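Local coordinates for protein multicopper oxidase type 1 (Nitrosomonas europaea, PDB 3G5W) that probably acts as a copper-dependent oxidoreductase, a laccase-like two-domain multicopper blue protein, at residues K172-T177 / G267-I272; V187-L192 / R235-L240; V199-T204 / D252-H257. All blocks are in the same frame, centred on the assembly; numbering follows the deposited sequence.

In the fold
From the N terminus, all six segments fall in the second cupredoxin domain. Residues 172-177 come first and 267-272 last, so contact 1 closes the widest loop and the other two nest inside it. Contact 2 joins 187-192 to 235-240 and contact 3 joins 199-204 to 252-257. Their segments alternate along the chain, so these two loops cross. Contact 2 lies within the six-stranded sheet, whereas contact 3 and the 267-272 side of contact 1 belong to the sheet containing strands 200-204, 247-252 and 269-274. Leu-192 packs on Ile-202 and Leu-240 on Thr-204, bringing the two sheets together, while Ile-268 links contacts 1 and 3 through probable backbone bonds to Asp-252 and His-257.

Contact 1: K172-T177 / G267-I272; sequences KSFPET and GIMTTI
The loop between strands 166-169 and 180-182 lies against the start of strand 269-274, with Phe-174 meeting Gly-267 and Met-269, and Thr-177 reaching Met-269 as well. Two hydrogen bonds tie the loop to the strand and its approach. Phe-174 N donates to Gly-267 O over 2.9 Å, nearly straight at 165°, and Thr-177 OG1 donates to Met-269 O at 2.8 Å; both donors lie in the plane of the carbonyl they meet. The Thr-177 hydroxyl gets there because it stands between its own backbone N and carbonyl carbon (chi1 50°). Within the loop the peptide bond before Pro-175 is cis, and Glu-176 N bonds back to Ser-173 O at 2.7 Å, the geometry of a type VI beta turn. In this cupredoxin domain the turn precedes strand 180-182, the outermost strand of its sheet, which pairs in parallel with 269-274. It also turns Pro-175 onto the Phe-174 ring, with CB 3.8 Å above the plane, nearer the ring's margin than its middle. Met-269 takes the opposite face: its CG makes a CH-pi contact 4.1 Å from the ring centroid, SD stands above the same face at a greater distance as a Met-aromatic contact, and the bent chain brings CE to 3.7 Å from Phe-174 CD1. Replacing Phe-174 with an alanine would probably leave the Met-269 thioether and the Pro-175 ring without the surface between them, opening a gap beside the strand. Trp-286 also meets the Phe-174 ring, and Thr-270 OG1 is hydrogen-bonded to Gln-178 O.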
ATOM      1  N   LYS A 172       0.763  -1.574 -22.661  1.00 17.17           N
ATOM      2  CA  LYS A 172       1.925  -0.870 -23.230  1.00 17.80           C
ATOM      3  C   LYS A 172       2.734  -0.114 -22.183  1.00 17.68           C
ATOM      4  O   LYS A 172       2.178   0.439 -21.236  1.00 17.54           O
ATOM      5  CB  LYS A 172       1.526   0.100 -24.347  1.00 18.03           C
ATOM      6  CG  LYS A 172       0.756  -0.528 -25.510  1.00 20.65           C
ATOM      7  CD  LYS A 172       1.531  -1.657 -26.192  1.00 23.58           C
ATOM      8  CE  LYS A 172       2.382  -1.166 -27.339  1.00 25.74           C
ATOM      9  NZ  LYS A 172       2.412  -2.215 -28.418  1.00 28.23           N
ATOM     10  N   SER A 173       4.052  -0.095 -22.362  1.00 17.84           N
ATOM     11  CA  SER A 173       4.920   0.768 -21.568  1.00 18.30           C
ATOM     12  C   SER A 173       5.219   2.055 -22.332  1.00 18.67           C
ATOM     13  O   SER A 173       5.278   2.064 -23.564  1.00 18.26           O
ATOM     14  CB  SER A 173       6.236   0.065 -21.225  1.00 18.36           C
ATOM     15  OG  SER A 173       6.020  -1.193 -20.603  1.00 19.25           O
ATOM     16  N   PHE A 174       5.396   3.142 -21.592  1.00 18.75           N
ATOM     17  CA  PHE A 174       5.965   4.356 -22.143  1.00 19.67           C
ATOM     18  C   PHE A 174       7.327   3.993 -22.767  1.00 20.14           C
ATOM     19  O   PHE A 174       8.082   3.210 -22.180  1.00 20.34           O
ATOM     20  CB  PHE A 174       6.158   5.389 -21.033  1.00 20.01           C
ATOM     21  CG  PHE A 174       6.582   6.742 -21.531  1.00 20.82           C
ATOM     22  CD1 PHE A 174       7.928   7.071 -21.631  1.00 22.47           C
ATOM     23  CD2 PHE A 174       5.632   7.683 -21.912  1.00 21.42           C
ATOM     24  CE1 PHE A 174       8.325   8.324 -22.105  1.00 23.21           C
ATOM     25  CE2 PHE A 174       6.015   8.930 -22.383  1.00 21.91           C
ATOM     26  CZ  PHE A 174       7.363   9.248 -22.480  1.00 22.21           C
ATOM     27  N   PRO A 175       7.668   4.589 -23.927  1.00 20.38           N
ATOM     28  CA  PRO A 175       6.955   5.636 -24.673  1.00 20.48           C
ATOM     29  C   PRO A 175       5.897   5.170 -25.680  1.00 20.51           C
ATOM     30  O   PRO A 175       5.530   5.941 -26.568  1.00 20.49           O
ATOM     31  CB  PRO A 175       8.092   6.361 -25.403  1.00 20.74           C
ATOM     32  CG  PRO A 175       9.100   5.279 -25.668  1.00 21.19           C
ATOM     33  CD  PRO A 175       8.952   4.240 -24.571  1.00 20.66           C
ATOM     34  N   GLU A 176       5.404   3.945 -25.543  1.00 20.43           N
ATOM     35  CA  GLU A 176       4.400   3.431 -26.482  1.00 20.62           C
ATOM     36  C   GLU A 176       2.955   3.491 -25.957  1.00 20.17           C
ATOM     37  O   GLU A 176       2.025   2.956 -26.573  1.00 19.60           O
ATOM     38  CB  GLU A 176       4.784   2.036 -26.962  1.00 20.95           C
ATOM     39  CG  GLU A 176       5.934   2.075 -27.951  1.00 22.74           C
ATOM     40  CD  GLU A 176       6.477   0.706 -28.287  1.00 24.99           C
ATOM     41  OE1 GLU A 176       5.671  -0.227 -28.495  1.00 26.64           O
ATOM     42  OE2 GLU A 176       7.717   0.570 -28.347  1.00 27.09           O
ATOM     43  N   THR A 177       2.778   4.166 -24.824  1.00 19.37           N
ATOM     44  CA  THR A 177       1.457   4.589 -24.366  1.00 19.14           C
ATOM     45  C   THR A 177       0.973   5.759 -25.230  1.00 18.92           C
ATOM     46  O   THR A 177       1.686   6.191 -26.134  1.00 19.22           O
ATOM     47  CB  THR A 177       1.497   5.007 -22.878  1.00 18.92           C
ATOM     48  OG1 THR A 177       2.578   5.922 -22.670  1.00 20.26           O
ATOM     49  CG2 THR A 177       1.710   3.795 -21.997  1.00 18.46           C
ATOM     50  N   GLY A 267       7.919   2.320 -18.567  1.00 20.79           N
ATOM     51  CA  GLY A 267       6.900   1.816 -17.648  1.00 19.77           C
ATOM     52  C   GLY A 267       5.587   2.575 -17.660  1.00 19.15           C
ATOM     53  O   GLY A 267       5.098   2.986 -18.723  1.00 18.35           O
ATOM     54  N   ILE A 268       5.020   2.747 -16.467  1.00 18.89           N
ATOM     55  CA  ILE A 268       3.682   3.323 -16.286  1.00 18.83           C
ATOM     56  C   ILE A 268       3.757   4.856 -16.299  1.00 19.30           C
ATOM     57  O   ILE A 268       4.001   5.505 -15.277  1.00 18.28           O
ATOM     58  CB  ILE A 268       2.974   2.744 -15.017  1.00 18.66           C
ATOM     59  CG1 ILE A 268       2.715   1.242 -15.216  1.00 18.24           C
ATOM     60  CG2 ILE A 268       1.644   3.467 -14.737  1.00 18.48           C
ATOM     61  CD1 ILE A 268       2.352   0.458 -13.948  1.00 18.99           C
ATOM     62  N   MET A 269       3.546   5.414 -17.482  1.00 19.97           N
ATOM     63  CA  MET A 269       3.770   6.829 -17.726  1.00 22.12           C
ATOM     64  C   MET A 269       3.069   7.263 -19.017  1.00 20.85           C
ATOM     65  O   MET A 269       3.124   6.559 -20.031  1.00 20.27           O
ATOM     66  CB  MET A 269       5.284   7.068 -17.806  1.00 21.55           C
ATOM     67  CG  MET A 269       5.734   8.456 -18.168  1.00 24.74           C
ATOM     68  SD  MET A 269       7.315   8.887 -17.397  1.00 28.83           S
ATOM     69  CE  MET A 269       8.426   7.607 -17.988  1.00 27.05           C
ATOM     70  N   THR A 270       2.389   8.405 -18.962  1.00 20.47           N
ATOM     71  CA  THR A 270       1.931   9.097 -20.170  1.00 20.03           C
ATOM     72  C   THR A 270       1.889  10.611 -19.914  1.00 20.03           C
ATOM     73  O   THR A 270       2.394  11.085 -18.887  1.00 19.23           O
ATOM     74  CB  THR A 270       0.586   8.527 -20.743  1.00 20.01           C
ATOM     75  OG1 THR A 270       0.343   9.087 -22.041  1.00 20.44           O
ATOM     76  CG2 THR A 270      -0.612   8.821 -19.840  1.00 19.77           C
ATOM     77  N   THR A 271       1.327  11.367 -20.853  1.00 19.95           N
ATOM     78  CA  THR A 271       1.133  12.803 -20.658  1.00 20.24           C
ATOM     79  C   THR A 271      -0.307  13.209 -20.923  1.00 20.30           C
ATOM     80  O   THR A 271      -1.046  12.501 -21.617  1.00 20.71           O
ATOM     81  CB  THR A 271       2.062  13.654 -21.564  1.00 20.17           C
ATOM     82  OG1 THR A 271       1.697  13.467 -22.938  1.00 20.78           O
ATOM     83  CG2 THR A 271       3.516  13.265 -21.374  1.00 20.00           C
ATOM     84  N   ILE A 272      -0.692  14.351 -20.363  1.00 20.07           N
ATOM     85  CA  ILE A 272      -1.918  15.048 -20.733  1.00 20.29           C
ATOM     86  C   ILE A 272      -1.518  16.226 -21.624  1.00 20.45           C
ATOM     87  O   ILE A 272      -0.702  17.055 -21.217  1.00 20.35           O
ATOM     88  CB  ILE A 272      -2.667  15.583 -19.487  1.00 20.29           C
ATOM     89  CG1 ILE A 272      -3.175  14.425 -18.615  1.00 20.65           C
ATOM     90  CG2 ILE A 272      -3.813  16.523 -19.898  1.00 21.03           C
ATOM     91  CD1 ILE A 272      -3.527  14.844 -17.187  1.00 22.12           C
TER

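Contact 2: V187-L192 / R235-L240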
ATOM      1  N   VAL A 187     -13.613  17.882 -18.414  1.00 20.24           N
ATOM      2  CA  VAL A 187     -13.564  17.215 -17.122  1.00 19.87           C
ATOM      3  C   VAL A 187     -13.373  15.749 -17.441  1.00 19.43           C
ATOM      4  O   VAL A 187     -14.221  15.138 -18.093  1.00 19.38           O
ATOM      5  CB  VAL A 187     -14.869  17.415 -16.318  1.00 19.84           C
ATOM      6  CG1 VAL A 187     -14.867  16.548 -15.044  1.00 20.20           C
ATOM      7  CG2 VAL A 187     -15.067  18.890 -15.977  1.00 19.75           C
ATOM      8  N   ILE A 188     -12.245  15.187 -17.024  1.00 19.20           N
ATOM      9  CA  ILE A 188     -11.966  13.789 -17.356  1.00 18.84           C
ATOM     10  C   ILE A 188     -12.122  12.865 -16.155  1.00 18.52           C
ATOM     11  O   ILE A 188     -11.898  13.256 -15.008  1.00 18.70           O
ATOM     12  CB  ILE A 188     -10.597  13.581 -18.082  1.00 19.22           C
ATOM     13  CG1 ILE A 188      -9.410  13.812 -17.137  1.00 18.77           C
ATOM     14  CG2 ILE A 188     -10.509  14.470 -19.339  1.00 19.06           C
ATOM     15  CD1 ILE A 188      -8.037  13.642 -17.797  1.00 19.55           C
ATOM     16  N   ARG A 189     -12.532  11.641 -16.448  1.00 17.95           N
ATOM     17  CA  ARG A 189     -12.671  10.598 -15.459  1.00 17.53           C
ATOM     18  C   ARG A 189     -11.662   9.523 -15.827  1.00 17.21           C
ATOM     19  O   ARG A 189     -11.762   8.926 -16.894  1.00 17.67           O
ATOM     20  CB  ARG A 189     -14.091  10.055 -15.509  1.00 17.34           C
ATOM     21  CG  ARG A 189     -14.417   8.963 -14.506  1.00 17.57           C
ATOM     22  CD  ARG A 189     -15.893   8.585 -14.634  1.00 17.81           C
ATOM     23  NE  ARG A 189     -16.283   7.576 -13.654  1.00 17.65           N
ATOM     24  CZ  ARG A 189     -17.531   7.372 -13.236  1.00 18.71           C
ATOM     25  NH1 ARG A 189     -17.782   6.431 -12.332  1.00 18.90           N
ATOM     26  NH2 ARG A 189     -18.531   8.112 -13.706  1.00 18.45           N
ATOM     27  N   LEU A 190     -10.669   9.318 -14.965  1.00 16.87           N
ATOM     28  CA  LEU A 190      -9.720   8.227 -15.133  1.00 16.64           C
ATOM     29  C   LEU A 190     -10.142   7.038 -14.281  1.00 16.75           C
ATOM     30  O   LEU A 190     -10.162   7.110 -13.046  1.00 16.50           O
ATOM     31  CB  LEU A 190      -8.299   8.657 -14.760  1.00 17.11           C
ATOM     32  CG  LEU A 190      -7.730   9.964 -15.320  1.00 17.50           C
ATOM     33  CD1 LEU A 190      -6.340  10.212 -14.726  1.00 19.67           C
ATOM     34  CD2 LEU A 190      -7.685   9.961 -16.844  1.00 19.11           C
ATOM     35  N   ARG A 191     -10.482   5.943 -14.947  1.00 16.51           N
ATOM     36  CA  ARG A 191     -10.889   4.730 -14.249  1.00 16.69           C
ATOM     37  C   ARG A 191      -9.654   3.836 -14.093  1.00 16.52           C
ATOM     38  O   ARG A 191      -9.243   3.154 -15.036  1.00 16.53           O
ATOM     39  CB  ARG A 191     -12.020   4.034 -15.013  1.00 16.78           C
ATOM     40  CG  ARG A 191     -13.260   4.921 -15.242  1.00 17.37           C
ATOM     41  CD  ARG A 191     -14.326   4.184 -16.051  1.00 17.88           C
ATOM     42  NE  ARG A 191     -15.531   4.989 -16.289  1.00 18.37           N
ATOM     43  CZ  ARG A 191     -16.710   4.780 -15.712  1.00 18.96           C
ATOM     44  NH1 ARG A 191     -16.875   3.798 -14.829  1.00 17.95           N
ATOM     45  NH2 ARG A 191     -17.743   5.561 -16.024  1.00 20.03           N
ATOM     46  N   LEU A 192      -9.039   3.887 -12.910  1.00 16.04           N
ATOM     47  CA  LEU A 192      -7.803   3.156 -12.649  1.00 16.00           C
ATOM     48  C   LEU A 192      -8.145   1.770 -12.132  1.00 16.13           C
ATOM     49  O   LEU A 192      -8.921   1.632 -11.190  1.00 16.46           O
ATOM     50  CB  LEU A 192      -6.935   3.895 -11.612  1.00 15.82           C
ATOM     51  CG  LEU A 192      -6.624   5.385 -11.820  1.00 16.23           C
ATOM     52  CD1 LEU A 192      -5.771   5.914 -10.667  1.00 16.30           C
ATOM     53  CD2 LEU A 192      -5.948   5.640 -13.167  1.00 15.43           C
ATOM     54  N   ARG A 235     -10.253  -0.608  -7.640  1.00 17.27           N
ATOM     55  CA  ARG A 235     -10.451   0.373  -8.691  1.00 17.35           C
ATOM     56  C   ARG A 235     -10.703   1.716  -8.044  1.00 17.69           C
ATOM     57  O   ARG A 235     -11.402   1.798  -7.030  1.00 17.36           O
ATOM     58  CB  ARG A 235     -11.637   0.017  -9.592  1.00 17.17           C
ATOM     59  CG  ARG A 235     -11.412  -1.185 -10.516  1.00 17.18           C
ATOM     60  CD  ARG A 235     -11.719  -2.493  -9.809  1.00 17.67           C
ATOM     61  NE  ARG A 235     -13.141  -2.625  -9.514  1.00 18.18           N
ATOM     62  CZ  ARG A 235     -13.638  -3.230  -8.444  1.00 20.14           C
ATOM     63  NH1 ARG A 235     -12.827  -3.765  -7.534  1.00 20.45           N
ATOM     64  NH2 ARG A 235     -14.955  -3.285  -8.274  1.00 20.09           N
ATOM     65  N   TYR A 236     -10.127   2.758  -8.638  1.00 18.04           N
ATOM     66  CA  TYR A 236     -10.411   4.129  -8.254  1.00 18.65           C
ATOM     67  C   TYR A 236     -10.783   4.944  -9.482  1.00 18.91           C
ATOM     68  O   TYR A 236     -10.082   4.896 -10.492  1.00 19.09           O
ATOM     69  CB  TYR A 236      -9.199   4.752  -7.559  1.00 18.99           C
ATOM     70  CG  TYR A 236      -8.996   4.234  -6.153  1.00 19.64           C
ATOM     71  CD1 TYR A 236      -9.724   4.761  -5.089  1.00 19.55           C
ATOM     72  CD2 TYR A 236      -8.089   3.210  -5.886  1.00 20.00           C
ATOM     73  CE1 TYR A 236      -9.553   4.289  -3.790  1.00 20.50           C
ATOM     74  CE2 TYR A 236      -7.907   2.728  -4.585  1.00 20.67           C
ATOM     75  CZ  TYR A 236      -8.641   3.276  -3.543  1.00 20.64           C
ATOM     76  OH  TYR A 236      -8.479   2.810  -2.253  1.00 20.23           O
ATOM     77  N   ASP A 237     -11.894   5.678  -9.395  1.00 18.89           N
ATOM     78  CA  ASP A 237     -12.234   6.671 -10.412  1.00 19.07           C
ATOM     79  C   ASP A 237     -11.761   8.036  -9.945  1.00 18.98           C
ATOM     80  O   ASP A 237     -12.177   8.528  -8.888  1.00 18.79           O
ATOM     81  CB  ASP A 237     -13.743   6.703 -10.703  1.00 19.14           C
ATOM     82  CG  ASP A 237     -14.261   5.398 -11.305  1.00 20.65           C
ATOM     83  OD1 ASP A 237     -15.207   5.453 -12.114  1.00 22.72           O
ATOM     84  OD2 ASP A 237     -13.745   4.310 -10.963  1.00 24.39           O
ATOM     85  N   VAL A 238     -10.891   8.638 -10.742  1.00 18.98           N
ATOM     86  CA  VAL A 238     -10.320   9.937 -10.424  1.00 19.37           C
ATOM     87  C   VAL A 238     -10.861  10.953 -11.415  1.00 19.33           C
ATOM     88  O   VAL A 238     -10.712  10.781 -12.631  1.00 19.74           O
ATOM     89  CB  VAL A 238      -8.777   9.910 -10.476  1.00 19.42           C
ATOM     90  CG1 VAL A 238      -8.197  11.268 -10.080  1.00 20.06           C
ATOM     91  CG2 VAL A 238      -8.229   8.817  -9.557  1.00 19.41           C
ATOM     92  N   ILE A 239     -11.499  11.994 -10.892  1.00 19.34           N
ATOM     93  CA  ILE A 239     -12.026  13.065 -11.734  1.00 19.60           C
ATOM     94  C   ILE A 239     -11.103  14.293 -11.682  1.00 19.69           C
ATOM     95  O   ILE A 239     -10.703  14.739 -10.602  1.00 19.20           O
ATOM     96  CB  ILE A 239     -13.518  13.378 -11.409  1.00 19.80           C
ATOM     97  CG1 ILE A 239     -14.416  12.368 -12.132  1.00 21.48           C
ATOM     98  CG2 ILE A 239     -13.917  14.779 -11.904  1.00 20.12           C
ATOM     99  CD1 ILE A 239     -15.081  11.356 -11.260  1.00 23.83           C
ATOM    100  N   LEU A 240     -10.737  14.797 -12.858  1.00 19.85           N
ATOM    101  CA  LEU A 240      -9.837  15.935 -12.973  1.00 20.71           C
ATOM    102  C   LEU A 240     -10.496  17.037 -13.797  1.00 20.99           C
ATOM    103  O   LEU A 240     -10.965  16.788 -14.914  1.00 20.53           O
ATOM    104  CB  LEU A 240      -8.518  15.513 -13.647  1.00 20.98           C
ATOM    105  CG  LEU A 240      -7.638  14.366 -13.131  1.00 22.13           C
ATOM    106  CD1 LEU A 240      -6.671  13.915 -14.237  1.00 24.45           C
ATOM    107  CD2 LEU A 240      -6.845  14.790 -11.925  1.00 23.14           C
TER
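Ile-188, Leu-190 and Leu-192 pair with Leu-240, Val-238 and Tyr-236 at the hydrogen-bonded positions of an antiparallel ladder, part of the six-stranded sheet of the second cupredoxin domain. The strand axes approach to 4.6 Å with their directions 162° apart, and six backbone bonds close the three rings. On the face bearing the leucines the side chains pack both straight across and diagonally. Leu-240 CD1 is the bump that enters the hollow between Ile-188, its direct partner, and Leu-190, lying 3.8 Å from Ile-188 CD1 and 3.7 Å from Leu-190 CD1. One step along, Val-238 CG2 nestles diagonally against Leu-192 CD1 at 4.0 Å. At the end of the ladder Val-187 CG1 abuts Ile-239 CG2 at 3.7 Å; on the face with Arg-189, Ile-239 CD1 leans on that arginine's aliphatic stem. With CG anti to the backbone N (chi1 -179°) and the chain straight out to NE, Arg-189 crosses to Asp-237 and grips it side-on: NE and NH1 both bond to OD1, each at 2.8 Å and in the guanidinium plane. NE meets the anti lone pair of OD1, whereas NH1 comes in on the same anti side but out of the carboxylate plane. Asp-237, with Asp-138 beside Arg-191 and Glu-132 beside Arg-189, probably lets the two arginines lie close. Thr-99 OG1 bonds to Asp-237 OD2 and Arg-191 NH1. Arg-191 lays its guanidinium over that of Arg-189, its NH2 3.3 Å above the plane, and Asp-237 OD1 sits over the Arg-191 face, 3.6 Å from NH1 in a purely electrostatic pair.

Contact 3: V199-T204 / D252-H257; sequences VHAIHT and DHVDTH. With C2O (Cu-O-Cu linkage), chain P; C1O (Cu-O linkage), chain H.
Ile-202 and Asp-252 face each other as a non-hydrogen-bonded antiparallel pair, their CA atoms 4.5 Å apart, where strands 200-204 and 247-252 of the second cupredoxin domain meet. Beyond it the second segment leaves the sheet: His-253 N still bonds to Ala-201 O at 2.7 Å, but Val-254 N turns back to Asp-252 OD1 in an Asx turn. Asp-252 serves four donors. Ala-201 N (2.9 Å) and Val-254 N reach OD1 from opposite faces of the carboxylate plane. OD2 is shared by two imidazoles, His-200 ND1 at 2.9 Å and His-257 ND1 at 2.6 Å, again from opposite faces; each ring holds the oxygen in its own plane. A chi1 of -164° swings the carboxylate away from its own N, bringing OD1 to Ala-201 N and OD2 to the His-200 ring; the four bonds fix its rotation and would probably favour its charged form.

His-203 and His-253 point the same way, offset edge-to-face with the edge of His-253 toward the face of His-203, planes at 68°. Their coppers are consistent with the trinuclear centre of multicopper oxidases, assembled between neighbouring subunits. His-253 NE2 lies 2.3 Å from copper CU3 of the Cu-O-Cu linkage, shared with His-61 and His-103 of the third subunit. His-203 ND1 bonds to Asp-226 O, leaving NE2 turned to copper CU4 of the Cu-O linkage, 1.9 Å away and shared with that subunit's His-59.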
ATOM      1  N   VAL A 199       1.345  -2.671  -5.794  1.00 18.18           N
ATOM      2  CA  VAL A 199       0.704  -1.390  -5.519  1.00 17.65           C
ATOM      3  C   VAL A 199       1.282  -0.347  -6.493  1.00 17.16           C
ATOM      4  O   VAL A 199       2.479  -0.361  -6.793  1.00 16.68           O
ATOM      5  CB  VAL A 199       0.959  -0.955  -4.047  1.00 18.10           C
ATOM      6  CG1 VAL A 199       0.211   0.315  -3.734  1.00 18.83           C
ATOM      7  CG2 VAL A 199       0.537  -2.056  -3.078  1.00 17.84           C
ATOM      8  N   HIS A 200       0.429   0.531  -7.006  1.00 16.52           N
ATOM      9  CA  HIS A 200       0.864   1.622  -7.866  1.00 16.31           C
ATOM     10  C   HIS A 200       0.462   2.928  -7.206  1.00 16.12           C
ATOM     11  O   HIS A 200      -0.553   2.977  -6.513  1.00 16.40           O
ATOM     12  CB  HIS A 200       0.222   1.506  -9.255  1.00 16.21           C
ATOM     13  CG  HIS A 200       0.459   0.182  -9.909  1.00 16.64           C
ATOM     14  ND1 HIS A 200       1.633  -0.123 -10.564  1.00 18.20           N
ATOM     15  CD2 HIS A 200      -0.308  -0.931  -9.972  1.00 16.43           C
ATOM     16  CE1 HIS A 200       1.574  -1.366 -11.010  1.00 16.84           C
ATOM     17  NE2 HIS A 200       0.407  -1.878 -10.662  1.00 18.65           N
ATOM     18  N   ALA A 201       1.260   3.970  -7.423  1.00 16.25           N
ATOM     19  CA  ALA A 201       0.997   5.304  -6.867  1.00 16.20           C
ATOM     20  C   ALA A 201       0.849   6.314  -8.012  1.00 16.02           C
ATOM     21  O   ALA A 201       1.839   6.901  -8.458  1.00 16.18           O
ATOM     22  CB  ALA A 201       2.122   5.708  -5.942  1.00 16.41           C
ATOM     23  N   ILE A 202      -0.378   6.497  -8.497  1.00 16.04           N
ATOM     24  CA  ILE A 202      -0.594   7.261  -9.720  1.00 16.25           C
ATOM     25  C   ILE A 202      -0.647   8.752  -9.421  1.00 16.39           C
ATOM     26  O   ILE A 202      -1.572   9.237  -8.761  1.00 15.88           O
ATOM     27  CB  ILE A 202      -1.850   6.806 -10.524  1.00 16.30           C
ATOM     28  CG1 ILE A 202      -1.783   5.310 -10.877  1.00 16.76           C
ATOM     29  CG2 ILE A 202      -2.023   7.654 -11.792  1.00 16.89           C
ATOM     30  CD1 ILE A 202      -0.540   4.892 -11.659  1.00 18.51           C
ATOM     31  N   HIS A 203       0.353   9.459  -9.938  1.00 16.14           N
ATOM     32  CA  HIS A 203       0.511  10.878  -9.701  1.00 16.75           C
ATOM     33  C   HIS A 203       0.264  11.688 -10.983  1.00 17.15           C
ATOM     34  O   HIS A 203       0.810  11.363 -12.037  1.00 16.91           O
ATOM     35  CB  HIS A 203       1.911  11.134  -9.132  1.00 16.58           C
ATOM     36  CG  HIS A 203       2.249  12.582  -9.016  1.00 16.56           C
ATOM     37  ND1 HIS A 203       1.475  13.468  -8.297  1.00 16.74           N
ATOM     38  CD2 HIS A 203       3.257  13.309  -9.552  1.00 16.67           C
ATOM     39  CE1 HIS A 203       1.995  14.679  -8.390  1.00 16.97           C
ATOM     40  NE2 HIS A 203       3.076  14.610  -9.144  1.00 16.15           N
ATOM     41  N   THR A 204      -0.581  12.722 -10.886  1.00 17.21           N
ATOM     42  CA  THR A 204      -0.873  13.610 -12.020  1.00 17.54           C
ATOM     43  C   THR A 204      -0.385  15.044 -11.755  1.00 17.35           C
ATOM     44  O   THR A 204      -0.768  15.666 -10.761  1.00 17.46           O
ATOM     45  CB  THR A 204      -2.396  13.620 -12.362  1.00 17.76           C
ATOM     46  OG1 THR A 204      -2.861  12.275 -12.553  1.00 18.86           O
ATOM     47  CG2 THR A 204      -2.678  14.436 -13.645  1.00 17.92           C
ATOM     48  N   ASP A 252       3.267   6.474 -12.516  1.00 17.16           N
ATOM     49  CA  ASP A 252       3.428   5.782 -11.255  1.00 17.52           C
ATOM     50  C   ASP A 252       4.589   6.448 -10.530  1.00 17.74           C
ATOM     51  O   ASP A 252       5.667   6.650 -11.113  1.00 18.09           O
ATOM     52  CB  ASP A 252       3.731   4.302 -11.509  1.00 17.10           C
ATOM     53  CG  ASP A 252       3.541   3.445 -10.275  1.00 17.40           C
ATOM     54  OD1 ASP A 252       3.622   3.966  -9.137  1.00 16.64           O
ATOM     55  OD2 ASP A 252       3.321   2.235 -10.450  1.00 17.44           O
ATOM     56  N   HIS A 253       4.364   6.811  -9.274  1.00 18.27           N
ATOM     57  CA  HIS A 253       5.406   7.450  -8.481  1.00 18.97           C
ATOM     58  C   HIS A 253       6.297   6.452  -7.743  1.00 19.64           C
ATOM     59  O   HIS A 253       7.234   6.853  -7.046  1.00 19.69           O
ATOM     60  CB  HIS A 253       4.833   8.499  -7.520  1.00 18.64           C
ATOM     61  CG  HIS A 253       5.773   9.634  -7.256  1.00 19.26           C
ATOM     62  ND1 HIS A 253       6.934   9.483  -6.527  1.00 19.40           N
ATOM     63  CD2 HIS A 253       5.730  10.935  -7.629  1.00 20.20           C
ATOM     64  CE1 HIS A 253       7.569  10.640  -6.467  1.00 19.72           C
ATOM     65  NE2 HIS A 253       6.855  11.540  -7.120  1.00 20.79           N
ATOM     66  N   VAL A 254       6.016   5.155  -7.878  1.00 20.08           N
ATOM     67  CA  VAL A 254       7.038   4.181  -7.496  1.00 20.64           C
ATOM     68  C   VAL A 254       8.048   4.082  -8.629  1.00 21.09           C
ATOM     69  O   VAL A 254       7.731   3.671  -9.758  1.00 20.66           O
ATOM     70  CB  VAL A 254       6.508   2.824  -6.893  1.00 20.84           C
ATOM     71  CG1 VAL A 254       4.980   2.740  -6.831  1.00 20.72           C
ATOM     72  CG2 VAL A 254       7.181   1.591  -7.501  1.00 21.09           C
ATOM     73  N   ASP A 255       9.251   4.559  -8.326  1.00 21.85           N
ATOM     74  CA  ASP A 255      10.245   4.884  -9.337  1.00 22.78           C
ATOM     75  C   ASP A 255      10.704   3.671 -10.125  1.00 22.66           C
ATOM     76  O   ASP A 255      11.068   3.793 -11.289  1.00 22.74           O
ATOM     77  CB  ASP A 255      11.432   5.611  -8.706  1.00 23.40           C
ATOM     78  CG  ASP A 255      11.064   7.003  -8.192  1.00 26.22           C
ATOM     79  OD1 ASP A 255      10.081   7.604  -8.693  1.00 28.75           O
ATOM     80  OD2 ASP A 255      11.768   7.501  -7.283  1.00 28.90           O
ATOM     81  N   THR A 256      10.650   2.501  -9.490  1.00 22.46           N
ATOM     82  CA  THR A 256      11.025   1.248 -10.145  1.00 22.32           C
ATOM     83  C   THR A 256       9.966   0.762 -11.150  1.00 21.78           C
ATOM     84  O   THR A 256      10.202  -0.207 -11.869  1.00 21.93           O
ATOM     85  CB  THR A 256      11.349   0.143  -9.118  1.00 22.41           C
ATOM     86  OG1 THR A 256      10.255  -0.015  -8.206  1.00 23.26           O
ATOM     87  CG2 THR A 256      12.596   0.508  -8.333  1.00 23.21           C
ATOM     88  N   HIS A 257       8.821   1.448 -11.206  1.00 20.54           N
ATOM     89  CA  HIS A 257       7.771   1.168 -12.195  1.00 20.22           C
ATOM     90  C   HIS A 257       7.848   2.082 -13.422  1.00 20.35           C
ATOM     91  O   HIS A 257       6.958   2.050 -14.279  1.00 20.46           O
ATOM     92  CB  HIS A 257       6.367   1.284 -11.573  1.00 20.01           C
ATOM     93  CG  HIS A 257       6.068   0.249 -10.529  1.00 19.02           C
ATOM     94  ND1 HIS A 257       4.917   0.270  -9.771  1.00 18.63           N
ATOM     95  CD2 HIS A 257       6.773  -0.829 -10.111  1.00 17.94           C
ATOM     96  CE1 HIS A 257       4.916  -0.759  -8.943  1.00 18.89           C
ATOM     97  NE2 HIS A 257       6.034  -1.442  -9.127  1.00 19.25           N
TER
HETATM   98 CU2  C2O P 362       6.149  13.389 -11.962  1.00 22.05          CU
HETATM   99 CU3  C2O P 362       6.985  13.796  -7.027  1.00 20.23          CU
HETATM  100  O1  C2O P 362       6.728  13.468  -9.680  1.00 23.41           O
HETATM  101 CU4  C1O H   2       4.454  15.950  -9.317  1.00 22.97          CU
HETATM  102  O3  C1O H   2       2.683  18.113  -8.980  1.00 14.19           O